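Local coordinates for protein putative nitroreductase (Thermotoga maritima, PDB 1VKW) that is of unproven function but, as a putative member of the FMN-dependent nitroreductase group, probably acts as an oxidoreductase, at residues M13-A18 with Y191-E196; L44-I49 with G81-Q86; T131-N136 with Q162-K167; S176-V181 with G208-C213. All coordinates share one frame; numbering follows the deposited sequence.

Interaction 1 of 4, residues M13-A18 with Y191-E196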
loop_
_atom_site.group_PDB
_atom_site.type_symbol
_atom_site.label_atom_id
_atom_site.label_comp_id
_atom_site.label_asym_id
_atom_site.label_seq_id
_atom_site.Cartn_x
_atom_site.Cartn_y
_atom_site.Cartn_z
HETATM N N MSE A 13 -11.883 -7.461 -6.990
HETATM C CA MSE A 13 -12.088 -6.340 -6.077
HETATM C C MSE A 13 -11.332 -5.116 -6.588
HETATM O O MSE A 13 -10.157 -5.195 -6.949
HETATM C CB MSE A 13 -11.800 -6.710 -4.605
HETATM C CG MSE A 13 -10.365 -6.678 -4.102
HETATM SE SE MSE A 13 -10.285 -7.265 -2.181
HETATM C CE MSE A 13 -10.850 -9.158 -2.397
ATOM N N ASN A 14 -12.050 -3.999 -6.682
ATOM C CA ASN A 14 -11.467 -2.739 -7.122
ATOM C C ASN A 14 -10.614 -2.153 -6.002
ATOM O O ASN A 14 -10.592 -2.679 -4.887
ATOM C CB ASN A 14 -12.554 -1.747 -7.611
ATOM C CG ASN A 14 -13.518 -1.298 -6.506
ATOM O OD1 ASN A 14 -13.119 -1.052 -5.362
ATOM N ND2 ASN A 14 -14.792 -1.156 -6.864
ATOM N N ILE A 15 -9.894 -1.084 -6.325
ATOM C CA ILE A 15 -8.961 -0.462 -5.401
ATOM C C ILE A 15 -9.595 -0.096 -4.047
ATOM O O ILE A 15 -8.951 -0.228 -3.011
ATOM C CB ILE A 15 -8.293 0.786 -6.061
ATOM C CG1 ILE A 15 -7.255 1.414 -5.125
ATOM C CG2 ILE A 15 -9.320 1.829 -6.459
ATOM C CD1 ILE A 15 -6.111 0.473 -4.737
ATOM N N PHE A 16 -10.839 0.374 -4.057
ATOM C CA PHE A 16 -11.509 0.769 -2.824
ATOM C C PHE A 16 -11.750 -0.446 -1.923
ATOM O O PHE A 16 -11.531 -0.404 -0.703
ATOM C CB PHE A 16 -12.829 1.480 -3.130
ATOM C CG PHE A 16 -12.672 2.686 -4.008
ATOM C CD1 PHE A 16 -11.910 3.773 -3.586
ATOM C CD2 PHE A 16 -13.265 2.733 -5.259
ATOM C CE1 PHE A 16 -11.755 4.892 -4.400
ATOM C CE2 PHE A 16 -13.108 3.848 -6.081
ATOM C CZ PHE A 16 -12.352 4.922 -5.655
ATOM N N GLU A 17 -12.176 -1.540 -2.539
ATOM C CA GLU A 17 -12.450 -2.765 -1.801
ATOM C C GLU A 17 -11.146 -3.367 -1.270
ATOM O O GLU A 17 -11.096 -3.821 -0.138
ATOM C CB GLU A 17 -13.236 -3.735 -2.689
ATOM C CG GLU A 17 -14.604 -3.169 -3.068
ATOM C CD GLU A 17 -15.309 -3.903 -4.192
ATOM O OE1 GLU A 17 -14.641 -4.541 -5.032
ATOM O OE2 GLU A 17 -16.554 -3.821 -4.243
ATOM N N ALA A 18 -10.080 -3.328 -2.065
ATOM C CA ALA A 18 -8.762 -3.812 -1.615
ATOM C C ALA A 18 -8.245 -3.041 -0.400
ATOM O O ALA A 18 -7.778 -3.641 0.568
ATOM C CB ALA A 18 -7.754 -3.731 -2.740
ATOM N N TYR A 191 -2.478 7.824 -4.591
ATOM C CA TYR A 191 -2.213 7.664 -6.013
ATOM C C TYR A 191 -3.201 6.707 -6.695
ATOM O O TYR A 191 -3.817 7.042 -7.699
ATOM C CB TYR A 191 -0.775 7.193 -6.229
ATOM C CG TYR A 191 -0.540 6.746 -7.641
ATOM C CD1 TYR A 191 -0.196 7.660 -8.636
ATOM C CD2 TYR A 191 -0.687 5.408 -7.992
ATOM C CE1 TYR A 191 0.009 7.242 -9.952
ATOM C CE2 TYR A 191 -0.499 4.979 -9.303
ATOM C CZ TYR A 191 -0.150 5.898 -10.276
ATOM O OH TYR A 191 0.043 5.452 -11.563
ATOM N N LEU A 192 -3.357 5.515 -6.133
ATOM C CA LEU A 192 -4.231 4.498 -6.718
ATOM C C LEU A 192 -5.719 4.888 -6.712
ATOM O O LEU A 192 -6.437 4.600 -7.664
ATOM C CB LEU A 192 -4.004 3.142 -6.026
ATOM C CG LEU A 192 -2.639 2.475 -6.268
ATOM C CD1 LEU A 192 -2.445 1.279 -5.348
ATOM C CD2 LEU A 192 -2.447 2.061 -7.720
ATOM N N THR A 193 -6.192 5.542 -5.656
ATOM C CA THR A 193 -7.600 5.957 -5.613
ATOM C C THR A 193 -7.858 7.148 -6.530
ATOM O O THR A 193 -8.880 7.195 -7.231
ATOM C CB THR A 193 -8.056 6.264 -4.184
ATOM O OG1 THR A 193 -7.190 7.234 -3.597
ATOM C CG2 THR A 193 -7.924 5.031 -3.290
ATOM N N ALA A 194 -6.914 8.089 -6.571
ATOM C CA ALA A 194 -7.026 9.232 -7.483
ATOM C C ALA A 194 -7.027 8.792 -8.954
ATOM O O ALA A 194 -7.750 9.351 -9.782
ATOM C CB ALA A 194 -5.900 10.233 -7.220
ATOM N N ARG A 195 -6.220 7.780 -9.262
ATOM C CA ARG A 195 -6.135 7.219 -10.602
ATOM C C ARG A 195 -7.486 6.640 -11.023
ATOM O O ARG A 195 -7.952 6.880 -12.140
ATOM C CB ARG A 195 -5.053 6.132 -10.649
ATOM C CG ARG A 195 -4.755 5.589 -12.031
ATOM C CD ARG A 195 -3.602 4.585 -12.051
ATOM N NE ARG A 195 -4.006 3.294 -11.505
ATOM C CZ ARG A 195 -3.196 2.252 -11.340
ATOM N NH1 ARG A 195 -1.910 2.330 -11.672
ATOM N NH2 ARG A 195 -3.679 1.121 -10.835
ATOM N N GLU A 196 -8.099 5.889 -10.110
ATOM C CA GLU A 196 -9.443 5.342 -10.301
ATOM C C GLU A 196 -10.513 6.432 -10.440
ATOM O O GLU A 196 -11.344 6.373 -11.352
ATOM C CB GLU A 196 -9.797 4.407 -9.135
ATOM C CG GLU A 196 -11.199 3.817 -9.182
ATOM C CD GLU A 196 -11.436 2.934 -10.394
ATOM O OE1 GLU A 196 -10.474 2.294 -10.869
ATOM O OE2 GLU A 196 -12.593 2.874 -10.868
HETATM O O HOH W 1 -10.153 -0.252 -9.260
#
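Ile15, in the first turn of helix 15-21, lies against Leu192, Thr193 and Glu196 of helix 180-198; the contact joins a helix start, closed by an Asn14-Glu17 capping box, to the flank of a long helix. Ile15 makes the largest share of the contact. From CB, which points toward the partner helix, two branches leave. The short one, CG2, lies on the aliphatic part of Glu196, 3.7 Å from Glu196 CB, the two side chains sliding past each other in opposite directions. The long one begins at CG1, anti to the backbone N (chi1 -177°), where it meets Leu192 CB and the methyl group of Thr193; a bend at chi2 (60°) then carries CD1 to within 3.6 Å of Leu192 CB and on to Leu192 CD1. Phe16 packs beside Ile15: its CE1 rests on Thr193 CB, its CE2 is 3.6 Å from Glu196 CG, and Ile15 CG2 covers the centre of one ring face. Lys147 of helix 143-153 makes a cation-pi contact with the same ring, while the Thr193 hydroxyl bonds back to His189 O within its own helix. In the capping box, Glu17 N donates to Asn14 OD1 at 3.0 Å and Asn14 N to Glu17 OE1 at 3.1 Å, fixing the end of the helix that presents Ile15. The Glu196 carboxylate divides its work, OE2 forming a salt bridge with Lys199. Its other oxygen receives a bond from a water 3.0 Å from Glu196 OE1, and that water accepts from Ile15 N at 3.1 Å.

Interaction 2 of 4, residues L44-I49 with G81-Q86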
loop_
_atom_site.group_PDB
_atom_site.type_symbol
_atom_site.label_atom_id
_atom_site.label_comp_id
_atom_site.label_asym_id
_atom_site.label_seq_id
_atom_site.Cartn_x
_atom_site.Cartn_y
_atom_site.Cartn_z
ATOM N N LEU A 44 2.610 -8.075 -12.036
ATOM C CA LEU A 44 1.945 -6.875 -11.540
ATOM C C LEU A 44 2.658 -5.642 -12.083
ATOM O O LEU A 44 3.873 -5.520 -11.942
ATOM C CB LEU A 44 1.940 -6.849 -10.003
ATOM C CG LEU A 44 1.355 -5.609 -9.305
ATOM C CD1 LEU A 44 -0.118 -5.403 -9.663
ATOM C CD2 LEU A 44 1.529 -5.700 -7.784
ATOM N N LEU A 45 1.909 -4.743 -12.715
ATOM C CA LEU A 45 2.466 -3.460 -13.131
ATOM C C LEU A 45 2.543 -2.563 -11.904
ATOM O O LEU A 45 1.529 -2.331 -11.228
ATOM C CB LEU A 45 1.615 -2.797 -14.220
ATOM C CG LEU A 45 2.303 -1.654 -14.981
ATOM C CD1 LEU A 45 3.260 -2.217 -16.020
ATOM C CD2 LEU A 45 1.282 -0.734 -15.643
ATOM N N VAL A 46 3.746 -2.077 -11.608
ATOM C CA VAL A 46 3.967 -1.230 -10.435
ATOM C C VAL A 46 4.356 0.176 -10.876
ATOM O O VAL A 46 5.170 0.344 -11.782
ATOM C CB VAL A 46 5.042 -1.836 -9.466
ATOM C CG1 VAL A 46 6.453 -1.778 -10.056
ATOM C CG2 VAL A 46 4.998 -1.141 -8.108
ATOM N N LYS A 47 3.740 1.182 -10.254
ATOM C CA LYS A 47 4.144 2.570 -10.455
ATOM C C LYS A 47 5.330 2.862 -9.537
ATOM O O LYS A 47 5.379 2.381 -8.405
ATOM C CB LYS A 47 2.992 3.515 -10.123
ATOM C CG LYS A 47 3.321 4.980 -10.345
ATOM C CD LYS A 47 3.259 5.347 -11.806
ATOM C CE LYS A 47 3.487 6.842 -11.998
ATOM N NZ LYS A 47 3.230 7.250 -13.406
ATOM N N PHE A 48 6.289 3.635 -10.026
ATOM C CA PHE A 48 7.406 4.061 -9.192
ATOM C C PHE A 48 7.699 5.543 -9.406
ATOM O O PHE A 48 7.320 6.125 -10.429
ATOM C CB PHE A 48 8.647 3.186 -9.433
ATOM C CG PHE A 48 9.125 3.156 -10.863
ATOM C CD1 PHE A 48 9.974 4.137 -11.346
ATOM C CD2 PHE A 48 8.767 2.114 -11.708
ATOM C CE1 PHE A 48 10.445 4.094 -12.661
ATOM C CE2 PHE A 48 9.217 2.069 -13.014
ATOM C CZ PHE A 48 10.063 3.057 -13.495
ATOM N N ILE A 49 8.349 6.153 -8.422
ATOM C CA ILE A 49 8.623 7.580 -8.456
ATOM C C ILE A 49 9.933 7.868 -9.198
ATOM O O ILE A 49 9.976 8.744 -10.070
ATOM C CB ILE A 49 8.673 8.140 -7.020
ATOM C CG1 ILE A 49 7.314 7.966 -6.334
ATOM C CG2 ILE A 49 9.060 9.612 -7.028
ATOM C CD1 ILE A 49 7.382 8.004 -4.819
ATOM N N GLY A 81 8.081 1.962 0.495
ATOM C CA GLY A 81 6.691 2.029 0.935
ATOM C C GLY A 81 5.702 2.125 -0.212
ATOM O O GLY A 81 4.690 1.436 -0.223
ATOM N N PHE A 82 6.023 2.960 -1.198
ATOM C CA PHE A 82 5.142 3.210 -2.345
ATOM C C PHE A 82 4.927 1.947 -3.191
ATOM O O PHE A 82 3.790 1.561 -3.480
ATOM C CB PHE A 82 5.730 4.347 -3.191
ATOM C CG PHE A 82 4.827 4.818 -4.304
ATOM C CD1 PHE A 82 3.660 5.530 -4.019
ATOM C CD2 PHE A 82 5.142 4.557 -5.634
ATOM C CE1 PHE A 82 2.822 5.975 -5.048
ATOM C CE2 PHE A 82 4.306 4.989 -6.664
ATOM C CZ PHE A 82 3.141 5.700 -6.368
ATOM N N GLN A 83 6.022 1.286 -3.555
ATOM C CA GLN A 83 5.937 0.065 -4.349
ATOM C C GLN A 83 5.432 -1.105 -3.524
ATOM O O GLN A 83 4.648 -1.914 -4.014
ATOM C CB GLN A 83 7.291 -0.261 -4.984
ATOM C CG GLN A 83 7.667 0.704 -6.087
ATOM C CD GLN A 83 9.077 0.494 -6.606
ATOM O OE1 GLN A 83 9.545 -0.637 -6.726
ATOM N NE2 GLN A 83 9.756 1.589 -6.919
ATOM N N GLY A 84 5.895 -1.190 -2.281
ATOM C CA GLY A 84 5.516 -2.255 -1.362
ATOM C C GLY A 84 4.023 -2.308 -1.069
ATOM O O GLY A 84 3.432 -3.386 -1.035
ATOM N N GLU A 85 3.402 -1.151 -0.868
ATOM C CA GLU A 85 1.969 -1.128 -0.618
ATOM C C GLU A 85 1.165 -1.469 -1.880
ATOM O O GLU A 85 0.094 -2.058 -1.774
ATOM C CB GLU A 85 1.534 0.190 0.022
ATOM C CG GLU A 85 0.075 0.234 0.478
ATOM C CD GLU A 85 -0.285 -0.700 1.627
ATOM O OE1 GLU A 85 0.588 -1.435 2.130
ATOM O OE2 GLU A 85 -1.467 -0.694 2.049
ATOM N N GLN A 86 1.685 -1.149 -3.070
ATOM C CA GLN A 86 1.055 -1.605 -4.308
ATOM C C GLN A 86 0.967 -3.130 -4.345
ATOM O O GLN A 86 -0.061 -3.701 -4.733
ATOM C CB GLN A 86 1.803 -1.073 -5.536
ATOM C CG GLN A 86 1.498 0.400 -5.816
ATOM C CD GLN A 86 2.328 0.950 -6.946
ATOM O OE1 GLN A 86 2.042 0.682 -8.113
ATOM N NE2 GLN A 86 3.374 1.704 -6.610
HETATM O O HOH W 2 0.224 -1.358 -8.888
#
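Segment 44-49 is an irregular, largely extended strip running past helix 74-93, nearest to it where the CA atoms of Phe48 and Gln83 are 6.4 Å apart. The Gln86 amide holds the strip by both of its polar atoms. Lys47 N donates to Gln86 OE1 at 2.8 Å, in the carbonyl plane and on a lone pair, and Gln86 NE2 returns a bond to Lys47 O, also 2.8 Å with an N-H...O angle of 162°. The other hydrogen of NE2 goes to Phe82 O one turn back in the helix, reaching it from above the carbonyl plane. A water 2.8 Å from Gln86 OE1 donates to it and also to Leu45 O. With four bonds in all, the amide is held flat and its rotation fixed. Val46 CG2, 3.5 Å from Gln86 OE1, crosses that side chain at about a right angle. Farther along, the Phe82 ring has Lys47 CG at its edge, 3.8 Å from Phe82 CE2, and Ile49 over one face, with Ile49 CG1 4.1 Å from Phe82 CD2. The Gln83 amide, beside Phe48 CB, bonds to Glu79 one turn back in its own helix and to Lys51 O and Leu53 N, fastening the chain after Ile49. The strip thus links helix 35-43 to strand 56-58 across the flank of helix 74-93, and Lys47 and Ile49 also touch Tyr191 and Leu187 of helix 180-198.

Interaction 3 of 4, residues T131-N136 with Q162-K167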
loop_
_atom_site.group_PDB
_atom_site.type_symbol
_atom_site.label_atom_id
_atom_site.label_comp_id
_atom_site.label_asym_id
_atom_site.label_seq_id
_atom_site.Cartn_x
_atom_site.Cartn_y
_atom_site.Cartn_z
ATOM N N THR A 131 -10.093 14.398 10.651
ATOM C CA THR A 131 -9.751 15.812 10.834
ATOM C C THR A 131 -8.409 15.992 11.527
ATOM O O THR A 131 -7.825 17.062 11.429
ATOM C CB THR A 131 -10.824 16.560 11.640
ATOM O OG1 THR A 131 -11.096 15.844 12.842
ATOM C CG2 THR A 131 -12.174 16.606 10.898
ATOM N N SER A 132 -7.932 14.970 12.244
ATOM C CA SER A 132 -6.638 15.066 12.924
ATOM C C SER A 132 -5.473 14.980 11.928
ATOM O O SER A 132 -4.349 15.384 12.233
ATOM C CB SER A 132 -6.513 13.993 14.013
ATOM O OG SER A 132 -6.227 12.716 13.474
ATOM N N PHE A 133 -5.753 14.468 10.740
ATOM C CA PHE A 133 -4.761 14.346 9.677
ATOM C C PHE A 133 -4.749 15.527 8.709
ATOM O O PHE A 133 -3.714 15.860 8.114
ATOM C CB PHE A 133 -5.026 13.073 8.891
ATOM C CG PHE A 133 -4.907 11.828 9.710
ATOM C CD1 PHE A 133 -3.663 11.320 10.022
ATOM C CD2 PHE A 133 -6.034 11.157 10.153
ATOM C CE1 PHE A 133 -3.541 10.168 10.766
ATOM C CE2 PHE A 133 -5.915 9.996 10.899
ATOM C CZ PHE A 133 -4.669 9.503 11.200
ATOM N N LEU A 134 -5.901 16.173 8.588
ATOM C CA LEU A 134 -6.189 17.085 7.500
ATOM C C LEU A 134 -5.923 18.519 7.928
ATOM O O LEU A 134 -6.430 18.967 8.952
ATOM C CB LEU A 134 -7.656 16.900 7.119
ATOM C CG LEU A 134 -8.233 17.417 5.807
ATOM C CD1 LEU A 134 -7.388 16.998 4.618
ATOM C CD2 LEU A 134 -9.668 16.904 5.682
ATOM N N GLU A 135 -5.124 19.244 7.153
ATOM C CA GLU A 135 -4.887 20.660 7.430
ATOM C C GLU A 135 -6.130 21.490 7.085
ATOM O O GLU A 135 -6.429 22.478 7.757
ATOM C CB GLU A 135 -3.645 21.149 6.686
ATOM C CG GLU A 135 -2.387 20.387 7.099
ATOM C CD GLU A 135 -1.131 20.880 6.402
ATOM O OE1 GLU A 135 -0.958 22.111 6.290
ATOM O OE2 GLU A 135 -0.311 20.034 5.976
ATOM N N ASN A 136 -6.878 21.043 6.083
ATOM C CA ASN A 136 -8.121 21.694 5.652
ATOM C C ASN A 136 -9.299 21.363 6.543
ATOM O O ASN A 136 -9.331 20.319 7.184
ATOM C CB ASN A 136 -8.514 21.232 4.250
ATOM C CG ASN A 136 -7.373 21.288 3.270
ATOM O OD1 ASN A 136 -6.434 20.497 3.350
ATOM N ND2 ASN A 136 -7.456 22.214 2.320
ATOM N N GLN A 162 0.495 6.172 12.285
ATOM C CA GLN A 162 -0.310 6.973 11.344
ATOM C C GLN A 162 0.323 8.344 11.150
ATOM O O GLN A 162 -0.316 9.366 11.403
ATOM C CB GLN A 162 -1.746 7.127 11.860
ATOM C CG GLN A 162 -2.492 5.829 12.081
ATOM C CD GLN A 162 -3.634 5.957 13.090
ATOM O OE1 GLN A 162 -4.636 6.638 12.832
ATOM N NE2 GLN A 162 -3.501 5.273 14.214
ATOM N N PRO A 163 1.585 8.363 10.715
ATOM C CA PRO A 163 2.416 9.566 10.790
ATOM C C PRO A 163 2.223 10.555 9.619
ATOM O O PRO A 163 3.205 11.012 9.040
ATOM C CB PRO A 163 3.838 8.980 10.778
ATOM C CG PRO A 163 3.722 7.747 9.914
ATOM C CD PRO A 163 2.323 7.222 10.120
ATOM N N TRP A 164 0.981 10.905 9.302
ATOM C CA TRP A 164 0.696 11.702 8.096
ATOM C C TRP A 164 0.047 13.033 8.392
ATOM O O TRP A 164 -0.840 13.146 9.243
ATOM C CB TRP A 164 -0.207 10.928 7.145
ATOM C CG TRP A 164 0.172 9.507 6.977
ATOM C CD1 TRP A 164 1.303 9.025 6.401
ATOM C CD2 TRP A 164 -0.596 8.369 7.374
ATOM N NE1 TRP A 164 1.292 7.651 6.423
ATOM C CE2 TRP A 164 0.133 7.222 7.005
ATOM C CE3 TRP A 164 -1.832 8.201 7.999
ATOM C CZ2 TRP A 164 -0.331 5.925 7.245
ATOM C CZ3 TRP A 164 -2.295 6.900 8.233
ATOM C CH2 TRP A 164 -1.544 5.791 7.853
ATOM N N LYS A 165 0.486 14.051 7.669
ATOM C CA LYS A 165 -0.208 15.324 7.657
ATOM C C LYS A 165 -0.590 15.561 6.207
ATOM O O LYS A 165 0.279 15.501 5.330
ATOM C CB LYS A 165 0.708 16.428 8.190
ATOM C CG LYS A 165 0.030 17.722 8.606
ATOM C CD LYS A 165 1.029 18.645 9.375
ATOM C CE LYS A 165 0.434 19.997 9.775
ATOM N NZ LYS A 165 1.457 20.953 10.351
ATOM N N ILE A 166 -1.877 15.816 5.958
ATOM C CA ILE A 166 -2.426 15.880 4.601
ATOM C C ILE A 166 -3.022 17.252 4.337
ATOM O O ILE A 166 -3.742 17.808 5.183
ATOM C CB ILE A 166 -3.526 14.797 4.400
ATOM C CG1 ILE A 166 -3.007 13.404 4.780
ATOM C CG2 ILE A 166 -4.094 14.823 2.963
ATOM C CD1 ILE A 166 -4.114 12.320 4.756
ATOM N N LYS A 167 -2.733 17.785 3.151
ATOM C CA LYS A 167 -3.221 19.095 2.762
ATOM C C LYS A 167 -3.698 19.055 1.329
ATOM O O LYS A 167 -2.997 18.564 0.447
ATOM C CB LYS A 167 -2.118 20.164 2.922
ATOM C CG LYS A 167 -2.575 21.573 2.593
ATOM C CD LYS A 167 -1.477 22.605 2.836
ATOM C CE LYS A 167 -0.246 22.370 1.966
ATOM N NZ LYS A 167 0.783 23.423 2.233
#
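Residues 133-136 and 162-167 run in nearly the same direction, 12° apart, and their backbones are bridged once, at Leu134 and Ile166, whose CA atoms are 4.9 Å apart. Ile166 uses both its backbone N and its backbone O: its N donates to Phe133 O at 2.8 Å, and its O accepts from Glu135 N, likewise 2.8 Å and almost straight at the hydrogen (169°). Phe133 carries most of the side-chain contact. With CG beside its backbone N (chi1 -62°), the ring swings over toward Gln162 and Trp164; Trp164 O lies at the ring edge, 3.5 Å from Phe133 CD1, and Gln162 OE1, itself bonded to Arg128 N, meets the same rim 3.3 Å from Phe133 CZ. Phe133 CE1 also touches Trp164 CE3 at 3.8 Å, the two ring planes being inclined to each other without stacking. Replacing Phe133 by an alanine would probably open a gap beside Gln162 and Trp164 and deprive the indole of an apolar neighbour, although the backbone bonds could persist. On the outer side Glu135 reaches between two lysines and packs on their methylene groups, with Glu135 OE2 3.5 Å from Lys165 CG and Glu135 OE1 3.5 Å from Lys167 CD. The lysine ammonium groups remain beyond contact distance, so their attraction is likely to be diffuse. Residues 133-135 run along strand 165-168, which bonds on to strand 172-176, while helix 143-153 packs through Val149 and Ile153 against Ile166 and Phe133.

Interaction 4 of 4, residues S176-V181 with G208-C213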
loop_
_atom_site.group_PDB
_atom_site.type_symbol
_atom_site.label_atom_id
_atom_site.label_comp_id
_atom_site.label_asym_id
_atom_site.label_seq_id
_atom_site.Cartn_x
_atom_site.Cartn_y
_atom_site.Cartn_z
ATOM N N SER A 176 2.765 14.856 4.056
ATOM C CA SER A 176 4.061 15.036 4.707
ATOM C C SER A 176 4.198 14.066 5.874
ATOM O O SER A 176 3.225 13.811 6.604
ATOM C CB SER A 176 4.204 16.462 5.235
ATOM O OG SER A 176 3.845 17.426 4.257
ATOM N N SER A 177 5.406 13.535 6.043
ATOM C CA SER A 177 5.738 12.647 7.150
ATOM C C SER A 177 7.246 12.604 7.391
ATOM O O SER A 177 8.028 12.717 6.455
ATOM C CB SER A 177 5.268 11.229 6.846
ATOM O OG SER A 177 5.468 10.383 7.960
ATOM N N GLU A 178 7.626 12.397 8.650
ATOM C CA GLU A 178 9.014 12.117 9.042
ATOM C C GLU A 178 9.420 10.646 8.818
ATOM O O GLU A 178 10.584 10.283 9.023
ATOM C CB GLU A 178 9.227 12.442 10.530
ATOM C CG GLU A 178 8.678 13.779 11.024
ATOM C CD GLU A 178 9.376 14.989 10.424
ATOM O OE1 GLU A 178 10.003 14.881 9.346
ATOM O OE2 GLU A 178 9.284 16.074 11.037
ATOM N N ARG A 179 8.459 9.814 8.429
ATOM C CA ARG A 179 8.643 8.369 8.288
ATOM C C ARG A 179 8.472 7.979 6.822
ATOM O O ARG A 179 7.343 7.789 6.358
ATOM C CB ARG A 179 7.587 7.637 9.116
ATOM C CG ARG A 179 7.607 8.004 10.562
ATOM C CD ARG A 179 8.884 7.588 11.238
ATOM N NE ARG A 179 8.932 8.019 12.617
ATOM C CZ ARG A 179 9.953 7.789 13.423
ATOM N NH1 ARG A 179 11.027 7.129 12.986
ATOM N NH2 ARG A 179 9.904 8.222 14.672
ATOM N N PRO A 180 9.584 7.879 6.095
ATOM C CA PRO A 180 9.518 7.792 4.650
ATOM C C PRO A 180 8.775 6.552 4.148
ATOM O O PRO A 180 7.999 6.657 3.210
ATOM C CB PRO A 180 10.994 7.837 4.215
ATOM C CG PRO A 180 11.791 7.486 5.418
ATOM C CD PRO A 180 10.975 7.886 6.593
ATOM N N VAL A 181 8.945 5.409 4.802
ATOM C CA VAL A 181 8.254 4.189 4.353
ATOM C C VAL A 181 6.739 4.368 4.485
ATOM O O VAL A 181 6.006 4.135 3.533
ATOM C CB VAL A 181 8.730 2.924 5.100
ATOM C CG1 VAL A 181 8.035 1.681 4.550
ATOM C CG2 VAL A 181 10.234 2.765 4.963
ATOM N N GLY A 208 10.056 19.905 -1.067
ATOM C CA GLY A 208 10.860 20.151 0.130
ATOM C C GLY A 208 11.449 18.872 0.699
ATOM O O GLY A 208 11.817 17.971 -0.050
ATOM N N GLU A 209 11.515 18.790 2.027
ATOM C CA GLU A 209 12.282 17.742 2.713
ATOM C C GLU A 209 11.479 16.480 2.990
ATOM O O GLU A 209 12.038 15.387 2.979
ATOM C CB GLU A 209 12.838 18.268 4.051
ATOM C CG GLU A 209 13.748 19.487 3.925
ATOM C CD GLU A 209 14.193 20.043 5.274
ATOM O OE1 GLU A 209 14.149 19.302 6.288
ATOM O OE2 GLU A 209 14.598 21.230 5.318
ATOM N N ASP A 210 10.183 16.621 3.258
ATOM C CA ASP A 210 9.396 15.481 3.751
ATOM C C ASP A 210 7.950 15.450 3.266
ATOM O O ASP A 210 7.078 14.919 3.946
ATOM C CB ASP A 210 9.435 15.470 5.280
ATOM C CG ASP A 210 8.748 16.682 5.900
ATOM O OD1 ASP A 210 8.250 17.568 5.176
ATOM O OD2 ASP A 210 8.657 16.821 7.130
ATOM N N THR A 211 7.712 16.000 2.077
ATOM C CA THR A 211 6.380 16.077 1.506
ATOM C C THR A 211 6.411 15.563 0.086
ATOM O O THR A 211 7.351 15.837 -0.657
ATOM C CB THR A 211 5.875 17.530 1.511
ATOM O OG1 THR A 211 5.833 18.007 2.853
ATOM C CG2 THR A 211 4.395 17.634 1.034
ATOM N N TYR A 212 5.371 14.825 -0.277
ATOM C CA TYR A 212 5.140 14.430 -1.660
ATOM C C TYR A 212 3.738 14.877 -2.005
ATOM O O TYR A 212 2.812 14.654 -1.228
ATOM C CB TYR A 212 5.291 12.923 -1.832
ATOM C CG TYR A 212 6.722 12.492 -2.035
ATOM C CD1 TYR A 212 7.593 12.382 -0.959
ATOM C CD2 TYR A 212 7.211 12.217 -3.306
ATOM C CE1 TYR A 212 8.914 12.001 -1.138
ATOM C CE2 TYR A 212 8.529 11.824 -3.495
ATOM C CZ TYR A 212 9.375 11.713 -2.409
ATOM O OH TYR A 212 10.694 11.338 -2.591
ATOM N N CYS A 213 3.603 15.547 -3.146
ATOM C CA CYS A 213 2.316 16.024 -3.614
ATOM C C CYS A 213 1.895 15.249 -4.836
ATOM O O CYS A 213 2.716 14.869 -5.677
ATOM C CB CYS A 213 2.354 17.521 -3.941
ATOM S SG CYS A 213 2.558 18.584 -2.486
#
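Ser176 and Thr211 face each other as an antiparallel, non-hydrogen-bonded pair, CA atoms 4.1 Å apart, where strand 172-176 ends beside strand 211-215. Their hydroxyls meet instead: Ser176 OG and Thr211 OG1 are 2.5 Å apart in a short hydrogen bond that either could donate. Just beyond, Ser177 N donates to Asp210 O at 3.0 Å, nearly along the C=O axis, and Ser176 CA adds a CA-H...O contact to that oxygen. The Ser177 hydroxyl is also satisfied: it accepts from Arg179 N at 3.1 Å, making an ST turn, and bonds to Pro163 O. The acidic tips fare less well, since Glu178 OE1 and Asp210 OD2 lie 3.2 Å apart and are both acceptors, so their repulsion might favour protonation of one of them. A leucine in place of Asp210, lacking the carboxylate, would probably set an apolar branch against Ser177 O and the Glu178 tip, leaving these oxygens an unlike neighbour. Beside this pairing, the Cys174-Cys213 disulfide joins the same two strands and Ser176 bonds on to Lys165 of strand 165-168, while Pro180 opens helix 180-198 against Phe74, Leu77 and Val78 of helix 74-93.

Helix 180-198 carries a segment of interaction 4 at its start and of interaction 1 farther along, their centres about 22 Å apart. Interactions 1 and 2, centres about 13 Å apart, meet directly, Tyr191 OH lying 3.2 Å from Lys47 CD and Leu192 CD1 packing on Gln86 CG. Interaction 2 also touches interaction 4, where Gly81 CA is 3.9 Å from Val181 CG1. Interactions 3 and 4, centres about 12 Å apart, share one antiparallel sheet and also meet beyond it, where Pro163 CB packs on Arg179 CG. Interaction 3 is more remote from interaction 1, with nearest atoms about 10 Å apart.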